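Local coordinates for protein UDP-N-acetylglucosamine pyrophosphorylase (Entamoeba histolytica, PDB 3OC9) that probably catalyses the uridylyl transfer from UTP to N-acetyl-alpha-D-glucosamine 1-phosphate that yields UDP-N-acetyl-alpha-D-glucosamine and diphosphate, at residues P134-N139 and N304-E309; F128-L133 and A153-G158; T13-P18 and I324-R329. All coordinates share one frame; numbering follows the deposited sequence.

Contact 1: residues P134-N139 and N304-E309; sequences PVVDFN and NGIKKE
V136 and I306 face each other as a single antiparallel bridge, a hydrogen-bonded pair closed by two nearly straight backbone bonds. I306 N donates to V136 O at 3.0 Å, and V136 N returns a longer bond to I306 O at 3.3 Å. Beside the bridge the V136 methyl CG2 rests 4.1 Å from I306 CB, the two side chains crossing obliquely. I306 then reaches F138: CG1 lies anti to the carbonyl carbon (chi1 -71°) and the chain runs on extended, which brings I306 CD1 to 3.6 Å from F138 CD1, with I306 CG1 in plane at the ring edge. V135 instead sends CG1 along the backbone of the other segment, 3.8 Å from I306 O, while its own backbone bonds to L143 and Y151. A water accepts from K308 N and lies within hydrogen-bonding distance of P134 O and I306 O. Farther out, D137 OD1 takes the N139 backbone N-H at 3.0 Å, an Asx turn that bends the chain after the bridge, and N304 OD1 is held by V288 N. N304 and G305 together face K286, the mark of a classic beta bulge in the two-stranded antiparallel sheet of 282-286 and 305-309.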
ATOM      1  N   PRO A 134     -10.276 -23.216   5.241  1.00 30.13           N
ATOM      2  CA  PRO A 134      -9.259 -24.288   5.369  1.00 30.79           C
ATOM      3  C   PRO A 134      -8.440 -24.543   4.085  1.00 30.97           C
ATOM      4  O   PRO A 134      -8.975 -24.474   2.969  1.00 31.54           O
ATOM      5  CB  PRO A 134     -10.085 -25.539   5.728  1.00 31.87           C
ATOM      6  CG  PRO A 134     -11.440 -25.043   6.112  1.00 32.32           C
ATOM      7  CD  PRO A 134     -11.648 -23.733   5.399  1.00 31.05           C
ATOM      8  N   VAL A 135      -7.144 -24.811   4.249  1.00 30.82           N
ATOM      9  CA  VAL A 135      -6.245 -25.160   3.142  1.00 30.91           C
ATOM     10  C   VAL A 135      -6.468 -26.647   2.790  1.00 31.88           C
ATOM     11  O   VAL A 135      -6.609 -27.461   3.697  1.00 32.38           O
ATOM     12  CB  VAL A 135      -4.752 -24.888   3.549  1.00 30.70           C
ATOM     13  CG1 VAL A 135      -3.787 -25.197   2.402  1.00 31.21           C
ATOM     14  CG2 VAL A 135      -4.573 -23.424   4.065  1.00 30.67           C
ATOM     15  N   VAL A 136      -6.510 -27.004   1.499  1.00 31.96           N
ATOM     16  CA  VAL A 136      -6.838 -28.384   1.073  1.00 33.51           C
ATOM     17  C   VAL A 136      -5.757 -29.056   0.195  1.00 35.50           C
ATOM     18  O   VAL A 136      -4.892 -28.367  -0.355  1.00 35.82           O
ATOM     19  CB  VAL A 136      -8.236 -28.491   0.355  1.00 33.49           C
ATOM     20  CG1 VAL A 136      -9.363 -28.002   1.257  1.00 32.89           C
ATOM     21  CG2 VAL A 136      -8.248 -27.721  -1.001  1.00 31.46           C
ATOM     22  N   ASP A 137      -5.800 -30.392   0.097  1.00 37.93           N
ATOM     23  CA  ASP A 137      -4.916 -31.165  -0.806  1.00 40.60           C
ATOM     24  C   ASP A 137      -5.552 -31.331  -2.202  1.00 41.23           C
ATOM     25  O   ASP A 137      -6.539 -30.667  -2.497  1.00 40.99           O
ATOM     26  CB  ASP A 137      -4.511 -32.527  -0.185  1.00 41.75           C
ATOM     27  CG  ASP A 137      -5.665 -33.523  -0.089  1.00 43.81           C
ATOM     28  OD1 ASP A 137      -6.676 -33.411  -0.818  1.00 42.48           O
ATOM     29  OD2 ASP A 137      -5.549 -34.474   0.731  1.00 46.68           O
ATOM     30  N   PHE A 138      -5.041 -32.243  -3.037  1.00 43.49           N
ATOM     31  CA  PHE A 138      -5.532 -32.353  -4.431  1.00 43.79           C
ATOM     32  C   PHE A 138      -6.814 -33.186  -4.690  1.00 44.24           C
ATOM     33  O   PHE A 138      -7.340 -33.153  -5.806  1.00 44.74           O
ATOM     34  CB  PHE A 138      -4.411 -32.736  -5.415  1.00 44.93           C
ATOM     35  CG  PHE A 138      -3.211 -31.797  -5.393  1.00 46.10           C
ATOM     36  CD1 PHE A 138      -3.338 -30.468  -5.008  1.00 47.03           C
ATOM     37  CD2 PHE A 138      -1.955 -32.251  -5.798  1.00 49.84           C
ATOM     38  CE1 PHE A 138      -2.233 -29.606  -5.002  1.00 46.50           C
ATOM     39  CE2 PHE A 138      -0.840 -31.387  -5.800  1.00 49.98           C
ATOM     40  CZ  PHE A 138      -0.989 -30.068  -5.400  1.00 48.92           C
ATOM     41  N   ASN A 139      -7.332 -33.897  -3.688  1.00 43.98           N
ATOM     42  CA  ASN A 139      -8.707 -34.430  -3.771  1.00 44.11           C
ATOM     43  C   ASN A 139      -9.721 -33.523  -3.081  1.00 42.84           C
ATOM     44  O   ASN A 139     -10.904 -33.888  -2.898  1.00 43.07           O
ATOM     45  CB  ASN A 139      -8.815 -35.872  -3.241  1.00 46.00           C
ATOM     46  CG  ASN A 139      -8.583 -36.923  -4.327  1.00 48.06           C
ATOM     47  OD1 ASN A 139      -9.039 -36.787  -5.473  1.00 49.11           O
ATOM     48  ND2 ASN A 139      -7.880 -37.983  -3.966  1.00 49.88           N
ATOM     49  N   ASN A 304       2.246 -27.798  -1.985  1.00 49.57           N
ATOM     50  CA  ASN A 304       1.340 -28.947  -1.844  1.00 48.16           C
ATOM     51  C   ASN A 304      -0.092 -28.589  -1.401  1.00 46.33           C
ATOM     52  O   ASN A 304      -0.994 -29.426  -1.465  1.00 46.53           O
ATOM     53  CB  ASN A 304       1.946 -30.019  -0.906  1.00 49.13           C
ATOM     54  CG  ASN A 304       2.038 -29.560   0.545  1.00 48.70           C
ATOM     55  OD1 ASN A 304       2.460 -28.438   0.841  1.00 47.53           O
ATOM     56  ND2 ASN A 304       1.663 -30.445   1.464  1.00 51.55           N
ATOM     57  N   GLY A 305      -0.288 -27.351  -0.953  1.00 43.99           N
ATOM     58  CA  GLY A 305      -1.601 -26.896  -0.487  1.00 41.49           C
ATOM     59  C   GLY A 305      -2.269 -25.895  -1.421  1.00 39.13           C
ATOM     60  O   GLY A 305      -1.587 -25.081  -2.054  1.00 39.12           O
ATOM     61  N   ILE A 306      -3.600 -25.954  -1.490  1.00 37.04           N
ATOM     62  CA  ILE A 306      -4.418 -25.055  -2.332  1.00 34.39           C
ATOM     63  C   ILE A 306      -5.226 -24.078  -1.462  1.00 33.36           C
ATOM     64  O   ILE A 306      -5.974 -24.520  -0.581  1.00 33.09           O
ATOM     65  CB  ILE A 306      -5.355 -25.882  -3.281  1.00 34.55           C
ATOM     66  CG1 ILE A 306      -4.532 -26.570  -4.374  1.00 34.19           C
ATOM     67  CG2 ILE A 306      -6.501 -25.005  -3.879  1.00 33.36           C
ATOM     68  CD1 ILE A 306      -5.331 -27.514  -5.263  1.00 33.74           C
ATOM     69  N   LYS A 307      -5.053 -22.765  -1.702  1.00 31.05           N
ATOM     70  CA  LYS A 307      -5.858 -21.694  -1.080  1.00 30.34           C
ATOM     71  C   LYS A 307      -6.822 -21.070  -2.112  1.00 29.60           C
ATOM     72  O   LYS A 307      -6.363 -20.516  -3.092  1.00 29.63           O
ATOM     73  CB  LYS A 307      -4.953 -20.554  -0.542  1.00 30.13           C
ATOM     74  CG  LYS A 307      -3.973 -20.918   0.582  1.00 32.45           C
ATOM     75  CD  LYS A 307      -3.024 -19.729   0.883  1.00 34.72           C
ATOM     76  CE  LYS A 307      -2.094 -19.474  -0.300  1.00 35.94           C
ATOM     77  NZ  LYS A 307      -1.564 -18.082  -0.278  1.00 37.14           N
ATOM     78  N   LYS A 308      -8.138 -21.167  -1.890  1.00 29.30           N
ATOM     79  CA  LYS A 308      -9.155 -20.494  -2.733  1.00 28.91           C
ATOM     80  C   LYS A 308      -9.251 -18.997  -2.377  1.00 27.95           C
ATOM     81  O   LYS A 308      -9.660 -18.661  -1.258  1.00 28.49           O
ATOM     82  CB  LYS A 308     -10.527 -21.187  -2.537  1.00 29.51           C
ATOM     83  CG  LYS A 308     -11.680 -20.569  -3.313  1.00 32.96           C
ATOM     84  CD  LYS A 308     -13.059 -20.918  -2.707  1.00 38.01           C
ATOM     85  CE  LYS A 308     -13.389 -22.389  -2.833  1.00 40.60           C
ATOM     86  NZ  LYS A 308     -14.780 -22.692  -2.335  1.00 43.36           N
ATOM     87  N   GLU A 309      -8.890 -18.108  -3.320  1.00 26.66           N
ATOM     88  CA  GLU A 309      -8.803 -16.654  -3.053  1.00 25.43           C
ATOM     89  C   GLU A 309      -9.606 -15.763  -4.020  1.00 24.69           C
ATOM     90  O   GLU A 309      -9.888 -16.156  -5.165  1.00 24.28           O
ATOM     91  CB  GLU A 309      -7.331 -16.173  -3.057  1.00 25.63           C
ATOM     92  CG  GLU A 309      -6.438 -16.774  -1.956  1.00 28.35           C
ATOM     93  CD  GLU A 309      -5.000 -16.233  -1.956  1.00 31.57           C
ATOM     94  OE1 GLU A 309      -4.644 -15.427  -2.843  1.00 32.14           O
ATOM     95  OE2 GLU A 309      -4.211 -16.636  -1.064  1.00 32.03           O
TER
HETATM   96  O   HOH W   1      -8.842 -23.163   0.235  1.00 26.46           O

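Contact 2: residues F128-L133 and A153-G158; sequences FPQGML and APNGHG. With EDO (1,2-ethanediol), chain C.
The side-chain amides of Q130 and N155 meet with their planes 68° apart, joined by a bond from Q130 NE2 to N155 OD1 of 2.9 Å that arrives nearly along the C=O axis. Q130 starts with CG between its backbone N and carbonyl carbon (chi1 68°) and then runs out extended, carrying the amide across P154. There NE2 also gives a weak bond to G156 O, while OE1 lies 3.8 Å from P154 CB and accepts from O1 of a 1,2-ethanediol, probably a crystallisation additive, at 3.1 Å. N155 is gripped at its backbone as well: its N donates to G131 O at 3.0 Å, and a water links N155 ND2 to G131 N, weakly at the glycine. M132 and P154 form a non-hydrogen-bonded pair with diverging side chains; M132 bends at chi3 (87°), bringing CE to 4.3 Å from P154 CD. Next to them L133 and A153 exchange two backbone bonds of 2.9 Å, L133 N to A153 O and A153 N to L133 O. Strands 125-134 and 149-154 thus pair antiparallel at the margin of the large mixed sheet, with strand 95-100 parallel to 125-134, F128 on helix 160-166, and L133 and A153 against strand 305-309.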
ATOM      1  N   PHE A 128     -10.081  -4.685  12.099  1.00 23.12           N
ATOM      2  CA  PHE A 128     -11.269  -5.522  11.722  1.00 22.92           C
ATOM      3  C   PHE A 128     -10.902  -6.846  11.015  1.00 23.42           C
ATOM      4  O   PHE A 128      -9.941  -6.891  10.251  1.00 22.17           O
ATOM      5  CB  PHE A 128     -12.273  -4.717  10.872  1.00 23.45           C
ATOM      6  CG  PHE A 128     -11.768  -4.343   9.486  1.00 22.33           C
ATOM      7  CD1 PHE A 128     -10.841  -3.280   9.304  1.00 21.53           C
ATOM      8  CD2 PHE A 128     -12.225  -5.030   8.357  1.00 22.90           C
ATOM      9  CE1 PHE A 128     -10.374  -2.943   8.011  1.00 22.48           C
ATOM     10  CE2 PHE A 128     -11.775  -4.699   7.066  1.00 25.21           C
ATOM     11  CZ  PHE A 128     -10.845  -3.646   6.888  1.00 23.21           C
ATOM     12  N   PRO A 129     -11.674  -7.941  11.257  1.00 24.32           N
ATOM     13  CA  PRO A 129     -11.272  -9.219  10.630  1.00 24.66           C
ATOM     14  C   PRO A 129     -11.910  -9.508   9.259  1.00 24.64           C
ATOM     15  O   PRO A 129     -13.068  -9.146   9.029  1.00 24.98           O
ATOM     16  CB  PRO A 129     -11.722 -10.271  11.664  1.00 25.77           C
ATOM     17  CG  PRO A 129     -12.947  -9.634  12.328  1.00 25.44           C
ATOM     18  CD  PRO A 129     -12.652  -8.138  12.352  1.00 24.98           C
ATOM     19  N   GLN A 130     -11.147 -10.146   8.369  1.00 24.59           N
ATOM     20  CA  GLN A 130     -11.682 -10.734   7.111  1.00 25.13           C
ATOM     21  C   GLN A 130     -11.942 -12.239   7.307  1.00 25.72           C
ATOM     22  O   GLN A 130     -11.463 -12.839   8.287  1.00 25.72           O
ATOM     23  CB  GLN A 130     -10.727 -10.486   5.916  1.00 24.68           C
ATOM     24  CG  GLN A 130      -9.376 -11.251   6.015  1.00 25.93           C
ATOM     25  CD  GLN A 130      -8.398 -11.010   4.850  1.00 24.97           C
ATOM     26  OE1 GLN A 130      -7.237 -10.607   5.067  1.00 25.62           O
ATOM     27  NE2 GLN A 130      -8.837 -11.297   3.625  1.00 28.54           N
ATOM     28  N   GLY A 131     -12.699 -12.843   6.391  1.00 26.44           N
ATOM     29  CA  GLY A 131     -12.967 -14.297   6.421  1.00 26.71           C
ATOM     30  C   GLY A 131     -11.733 -15.163   6.177  1.00 26.56           C
ATOM     31  O   GLY A 131     -10.778 -14.720   5.541  1.00 26.45           O
ATOM     32  N   MET A 132     -11.757 -16.390   6.705  1.00 27.28           N
ATOM     33  CA  MET A 132     -10.713 -17.408   6.476  1.00 27.84           C
ATOM     34  C   MET A 132     -11.343 -18.705   5.947  1.00 28.39           C
ATOM     35  O   MET A 132     -12.538 -18.938   6.168  1.00 29.41           O
ATOM     36  CB  MET A 132      -9.940 -17.694   7.771  1.00 28.57           C
ATOM     37  CG  MET A 132      -9.198 -16.465   8.357  1.00 29.59           C
ATOM     38  SD  MET A 132      -8.213 -16.881   9.818  1.00 36.92           S
ATOM     39  CE  MET A 132      -6.669 -17.400   9.068  1.00 31.55           C
ATOM     40  N   LEU A 133     -10.542 -19.533   5.262  1.00 28.77           N
ATOM     41  CA  LEU A 133     -10.959 -20.870   4.764  1.00 29.03           C
ATOM     42  C   LEU A 133      -9.877 -21.939   5.034  1.00 29.17           C
ATOM     43  O   LEU A 133      -8.687 -21.622   5.040  1.00 27.94           O
ATOM     44  CB  LEU A 133     -11.231 -20.811   3.244  1.00 29.41           C
ATOM     45  CG  LEU A 133     -12.397 -19.967   2.696  1.00 30.96           C
ATOM     46  CD1 LEU A 133     -12.263 -19.763   1.184  1.00 32.36           C
ATOM     47  CD2 LEU A 133     -13.762 -20.623   3.031  1.00 32.98           C
ATOM     48  N   ALA A 153      -6.355 -20.205   6.112  1.00 29.28           N
ATOM     49  CA  ALA A 153      -5.779 -19.039   5.426  1.00 28.04           C
ATOM     50  C   ALA A 153      -6.832 -17.949   5.137  1.00 27.35           C
ATOM     51  O   ALA A 153      -8.003 -18.257   4.957  1.00 26.42           O
ATOM     52  CB  ALA A 153      -5.066 -19.471   4.119  1.00 27.94           C
ATOM     53  N   PRO A 154      -6.415 -16.662   5.093  1.00 26.96           N
ATOM     54  CA  PRO A 154      -7.346 -15.593   4.697  1.00 26.51           C
ATOM     55  C   PRO A 154      -7.937 -15.800   3.292  1.00 26.25           C
ATOM     56  O   PRO A 154      -7.315 -16.471   2.447  1.00 26.60           O
ATOM     57  CB  PRO A 154      -6.466 -14.323   4.716  1.00 26.31           C
ATOM     58  CG  PRO A 154      -5.242 -14.685   5.489  1.00 27.25           C
ATOM     59  CD  PRO A 154      -5.036 -16.157   5.266  1.00 27.81           C
ATOM     60  N   ASN A 155      -9.119 -15.227   3.048  1.00 25.87           N
ATOM     61  CA  ASN A 155      -9.824 -15.412   1.766  1.00 26.35           C
ATOM     62  C   ASN A 155      -9.286 -14.593   0.568  1.00 26.15           C
ATOM     63  O   ASN A 155      -9.886 -14.639  -0.515  1.00 26.49           O
ATOM     64  CB  ASN A 155     -11.348 -15.222   1.927  1.00 26.32           C
ATOM     65  CG  ASN A 155     -11.741 -13.798   2.368  1.00 26.69           C
ATOM     66  OD1 ASN A 155     -10.902 -12.912   2.503  1.00 25.92           O
ATOM     67  ND2 ASN A 155     -13.034 -13.597   2.622  1.00 29.61           N
ATOM     68  N   GLY A 156      -8.163 -13.886   0.754  1.00 25.68           N
ATOM     69  CA  GLY A 156      -7.541 -13.053  -0.312  1.00 24.82           C
ATOM     70  C   GLY A 156      -7.789 -11.552  -0.120  1.00 23.86           C
ATOM     71  O   GLY A 156      -8.723 -11.167   0.608  1.00 23.09           O
ATOM     72  N   HIS A 157      -6.973 -10.687  -0.746  1.00 23.12           N
ATOM     73  CA  HIS A 157      -7.180  -9.234  -0.540  1.00 22.47           C
ATOM     74  C   HIS A 157      -8.513  -8.689  -1.095  1.00 21.48           C
ATOM     75  O   HIS A 157      -8.971  -7.615  -0.691  1.00 20.52           O
ATOM     76  CB  HIS A 157      -5.980  -8.364  -0.971  1.00 22.65           C
ATOM     77  CG  HIS A 157      -5.403  -8.702  -2.319  1.00 24.72           C
ATOM     78  ND1 HIS A 157      -6.178  -8.960  -3.432  1.00 25.56           N
ATOM     79  CD2 HIS A 157      -4.114  -8.806  -2.728  1.00 26.45           C
ATOM     80  CE1 HIS A 157      -5.397  -9.202  -4.470  1.00 23.52           C
ATOM     81  NE2 HIS A 157      -4.138  -9.122  -4.069  1.00 28.47           N
ATOM     82  N   GLY A 158      -9.135  -9.447  -2.000  1.00 20.98           N
ATOM     83  CA  GLY A 158     -10.488  -9.142  -2.493  1.00 20.57           C
ATOM     84  C   GLY A 158     -11.572  -9.221  -1.408  1.00 20.51           C
ATOM     85  O   GLY A 158     -12.655  -8.671  -1.564  1.00 20.08           O
TER
HETATM   86  C1  EDO C 403      -5.492 -12.354   2.093  1.00 42.55           C
HETATM   87  O1  EDO C 403      -5.668 -10.965   2.428  1.00 41.38           O
HETATM   88  C2  EDO C 403      -4.024 -12.732   1.869  1.00 44.29           C
HETATM   89  O2  EDO C 403      -3.619 -12.424   0.523  1.00 46.60           O
HETATM   90  O   HOH W   2     -13.985 -11.002   3.929  1.00 22.95           O

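Contact 3: residues T13-P18 and I324-R329; sequences TTNTIP and IFEIQR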
ATOM      1  N   THR A  13      -3.899   9.743 -17.437  1.00 20.78           N
ATOM      2  CA  THR A  13      -4.651  11.007 -17.318  1.00 20.32           C
ATOM      3  C   THR A  13      -3.731  12.219 -17.055  1.00 21.14           C
ATOM      4  O   THR A  13      -3.943  13.309 -17.625  1.00 21.79           O
ATOM      5  CB  THR A  13      -5.786  10.910 -16.240  1.00 20.78           C
ATOM      6  OG1 THR A  13      -6.420   9.605 -16.307  1.00 20.49           O
ATOM      7  CG2 THR A  13      -6.838  11.985 -16.476  1.00 19.12           C
ATOM      8  N   THR A  14      -2.732  12.027 -16.193  1.00 20.30           N
ATOM      9  CA  THR A  14      -1.762  13.093 -15.803  1.00 22.21           C
ATOM     10  C   THR A  14      -0.822  13.591 -16.944  1.00 22.98           C
ATOM     11  O   THR A  14      -0.123  14.617 -16.786  1.00 23.47           O
ATOM     12  CB  THR A  14      -0.950  12.694 -14.513  1.00 21.54           C
ATOM     13  OG1 THR A  14      -0.321  11.407 -14.685  1.00 21.57           O
ATOM     14  CG2 THR A  14      -1.870  12.624 -13.324  1.00 21.71           C
ATOM     15  N   ASN A  15      -0.811  12.903 -18.089  1.00 23.09           N
ATOM     16  CA  ASN A  15      -0.083  13.401 -19.284  1.00 25.11           C
ATOM     17  C   ASN A  15      -0.718  14.689 -19.861  1.00 26.25           C
ATOM     18  O   ASN A  15      -0.003  15.576 -20.372  1.00 27.68           O
ATOM     19  CB  ASN A  15      -0.020  12.339 -20.415  1.00 24.78           C
ATOM     20  CG  ASN A  15       1.059  11.260 -20.194  1.00 25.98           C
ATOM     21  OD1 ASN A  15       1.855  11.318 -19.251  1.00 29.71           O
ATOM     22  ND2 ASN A  15       1.071  10.257 -21.077  1.00 28.06           N
ATOM     23  N   THR A  16      -2.044  14.785 -19.811  1.00 26.09           N
ATOM     24  CA  THR A  16      -2.765  15.937 -20.409  1.00 27.85           C
ATOM     25  C   THR A  16      -3.537  16.821 -19.410  1.00 27.75           C
ATOM     26  O   THR A  16      -3.868  17.975 -19.712  1.00 28.20           O
ATOM     27  CB  THR A  16      -3.709  15.516 -21.578  1.00 27.87           C
ATOM     28  OG1 THR A  16      -4.661  14.547 -21.111  1.00 28.54           O
ATOM     29  CG2 THR A  16      -2.900  14.944 -22.768  1.00 28.92           C
ATOM     30  N   ILE A  17      -3.853  16.262 -18.240  1.00 27.29           N
ATOM     31  CA  ILE A  17      -4.439  17.022 -17.134  1.00 26.86           C
ATOM     32  C   ILE A  17      -3.431  16.977 -15.965  1.00 26.55           C
ATOM     33  O   ILE A  17      -3.380  16.010 -15.192  1.00 25.39           O
ATOM     34  CB  ILE A  17      -5.845  16.489 -16.700  1.00 26.62           C
ATOM     35  CG1 ILE A  17      -6.813  16.435 -17.892  1.00 27.51           C
ATOM     36  CG2 ILE A  17      -6.446  17.370 -15.588  1.00 25.74           C
ATOM     37  CD1 ILE A  17      -8.152  15.738 -17.582  1.00 27.29           C
ATOM     38  N   PRO A  18      -2.601  18.023 -15.836  1.00 27.15           N
ATOM     39  CA  PRO A  18      -1.497  17.961 -14.890  1.00 26.98           C
ATOM     40  C   PRO A  18      -1.961  18.064 -13.422  1.00 26.06           C
ATOM     41  O   PRO A  18      -3.031  18.626 -13.151  1.00 25.03           O
ATOM     42  CB  PRO A  18      -0.664  19.202 -15.258  1.00 28.16           C
ATOM     43  CG  PRO A  18      -1.661  20.160 -15.785  1.00 28.99           C
ATOM     44  CD  PRO A  18      -2.643  19.311 -16.559  1.00 28.67           C
ATOM     45  N   ILE A 324      -6.233   7.872 -13.980  1.00 17.56           N
ATOM     46  CA  ILE A 324      -4.918   7.194 -13.919  0.70 17.60           C
ATOM     47  C   ILE A 324      -3.817   8.234 -13.600  1.00 17.74           C
ATOM     48  O   ILE A 324      -3.612   9.192 -14.362  1.00 17.41           O
ATOM     49  CB  ILE A 324      -4.595   6.448 -15.274  0.70 17.44           C
ATOM     50  CG1 ILE A 324      -5.774   5.570 -15.735  0.70 18.48           C
ATOM     51  CG2 ILE A 324      -3.285   5.612 -15.184  0.70 18.15           C
ATOM     52  CD1 ILE A 324      -6.266   4.541 -14.689  0.70 16.04           C
ATOM     53  N   PHE A 325      -3.124   8.038 -12.473  1.00 16.87           N
ATOM     54  CA  PHE A 325      -2.161   9.024 -11.865  1.00 17.99           C
ATOM     55  C   PHE A 325      -0.722   8.467 -11.916  1.00 18.10           C
ATOM     56  O   PHE A 325      -0.390   7.505 -11.188  1.00 17.10           O
ATOM     57  CB  PHE A 325      -2.645   9.261 -10.398  1.00 18.02           C
ATOM     58  CG  PHE A 325      -1.949  10.398  -9.614  1.00 19.59           C
ATOM     59  CD1 PHE A 325      -0.604  10.323  -9.258  1.00 19.05           C
ATOM     60  CD2 PHE A 325      -2.704  11.484  -9.143  1.00 21.73           C
ATOM     61  CE1 PHE A 325       0.007  11.339  -8.471  1.00 21.20           C
ATOM     62  CE2 PHE A 325      -2.114  12.504  -8.362  1.00 23.09           C
ATOM     63  CZ  PHE A 325      -0.748  12.425  -8.032  1.00 20.02           C
ATOM     64  N   GLU A 326       0.156   9.056 -12.741  1.00 18.14           N
ATOM     65  CA  GLU A 326       1.569   8.576 -12.803  1.00 19.01           C
ATOM     66  C   GLU A 326       2.432   9.017 -11.600  1.00 18.91           C
ATOM     67  O   GLU A 326       2.456  10.217 -11.266  1.00 19.58           O
ATOM     68  CB  GLU A 326       2.263   9.058 -14.117  1.00 19.87           C
ATOM     69  CG  GLU A 326       3.727   8.502 -14.273  1.00 21.89           C
ATOM     70  CD  GLU A 326       4.544   9.111 -15.436  1.00 26.62           C
ATOM     71  OE1 GLU A 326       4.047  10.016 -16.156  1.00 28.63           O
ATOM     72  OE2 GLU A 326       5.705   8.672 -15.625  1.00 26.45           O
ATOM     73  N   ILE A 327       3.153   8.071 -10.972  1.00 18.24           N
ATOM     74  CA  ILE A 327       4.179   8.399  -9.947  1.00 19.51           C
ATOM     75  C   ILE A 327       5.607   8.074 -10.427  1.00 19.35           C
ATOM     76  O   ILE A 327       5.789   7.230 -11.305  1.00 20.21           O
ATOM     77  CB  ILE A 327       3.907   7.686  -8.576  1.00 19.38           C
ATOM     78  CG1 ILE A 327       3.919   6.152  -8.756  1.00 20.60           C
ATOM     79  CG2 ILE A 327       2.547   8.182  -8.019  1.00 18.57           C
ATOM     80  CD1 ILE A 327       4.226   5.342  -7.462  1.00 24.49           C
ATOM     81  N   GLN A 328       6.609   8.744  -9.851  1.00 20.29           N
ATOM     82  CA  GLN A 328       8.018   8.421 -10.124  1.00 21.43           C
ATOM     83  C   GLN A 328       8.512   7.366  -9.130  1.00 21.73           C
ATOM     84  O   GLN A 328       8.225   7.468  -7.938  1.00 20.22           O
ATOM     85  CB  GLN A 328       8.882   9.676  -9.989  1.00 22.72           C
ATOM     86  CG  GLN A 328       8.565  10.757 -11.019  1.00 26.50           C
ATOM     87  CD  GLN A 328       8.649  10.236 -12.450  1.00 31.38           C
ATOM     88  OE1 GLN A 328       9.718   9.822 -12.906  1.00 32.06           O
ATOM     89  NE2 GLN A 328       7.516  10.243 -13.159  1.00 32.18           N
ATOM     90  N   ARG A 329       9.258   6.362  -9.608  1.00 21.91           N
ATOM     91  CA  ARG A 329       9.756   5.305  -8.702  1.00 23.03           C
ATOM     92  C   ARG A 329      10.651   5.938  -7.629  1.00 22.78           C
ATOM     93  O   ARG A 329      10.637   5.515  -6.471  1.00 22.86           O
ATOM     94  CB  ARG A 329      10.531   4.197  -9.465  1.00 22.83           C
ATOM     95  CG  ARG A 329       9.692   3.453 -10.546  1.00 25.31           C
ATOM     96  CD  ARG A 329      10.518   2.429 -11.374  1.00 27.69           C
ATOM     97  NE  ARG A 329       9.791   1.993 -12.578  1.00 28.43           N
ATOM     98  CZ  ARG A 329       9.316   0.772 -12.783  1.00 29.64           C
ATOM     99  NH1 ARG A 329       9.491  -0.189 -11.882  1.00 31.00           N
ATOM    100  NH2 ARG A 329       8.668   0.506 -13.914  1.00 29.36           N
TER
HETATM  101  O   HOH W   3       1.943  11.665 -16.391  1.00 18.40           O
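Two threonine hydroxyls, T13 OG1 and T14 OG1, each take a backbone N-H from alternate residues of the strand, I324 and E326, and form the tight half of this contact. I324 N donates to T13 OG1 at 2.9 Å and E326 N to T14 OG1 at 3.1 Å, both nearly straight. The two threonines use different rotations to reach these N-H groups. T13 holds OG1 opposite its carbonyl carbon, close to its own N, whereas T14 tucks OG1 between backbone N and carbonyl carbon (chi1 54°), which swings CG2 toward the F325 backbone, 3.9 Å from its CA. The carbonyl of I324 sits between these grips and takes weak bonds from T13 N and T14 N. I324 and F325 are buried, and the T14 methyl approaches the phenyl ring obliquely.

The packing thins toward N15 and E326. Their side chains do not bond directly: N15 OD1 and E326 OE1 stand 4.0 Å apart, amide and carboxylate planes 76° from each other. A water bridges them, donating to N15 OD1 and to E326 OE1 at 2.7 Å while accepting from T14 OG1. The T14 hydroxyl therefore gives its proton to this water and receives the strand N-H, coupling the firm part to the water-bridged side. The other carboxylate oxygen, E326 OE2, takes a weak bond from Q328 NE2.

T13 O accepts from T16 N and I17 N, curling the chain just before helix 21-32. Strand 322-326 pairs in parallel with strand 209-215, through F325 to I211 and I213, while Y201 of helix 196-204 touches T13 and T14; the N-terminal loop thus runs along the edge of strand 322-326 that does not pair with 209-215, with helix 196-204 alongside.

How the contacts relate
Contacts 1 and 2 are neighbours that touch: V135 CG2 and A153 CB pack together, as do K307 CD and A153 CB, so strand 305-309 meets the pair 125-134 and 149-154. Contact 3 lies on the opposite side of the chain's centre, its centre about 33 Å from that of contact 2 and about 40 Å from that of contact 1, yet contacts 2 and 3 reach the same mixed sheet. Contact 2 is a surface contact, the others partly buried. Backbone pairing leads in contacts 1 and 2, with apolar side chains added in the former and chiefly amides in the latter; in contact 3 hydroxyls take the strand's N-H groups instead.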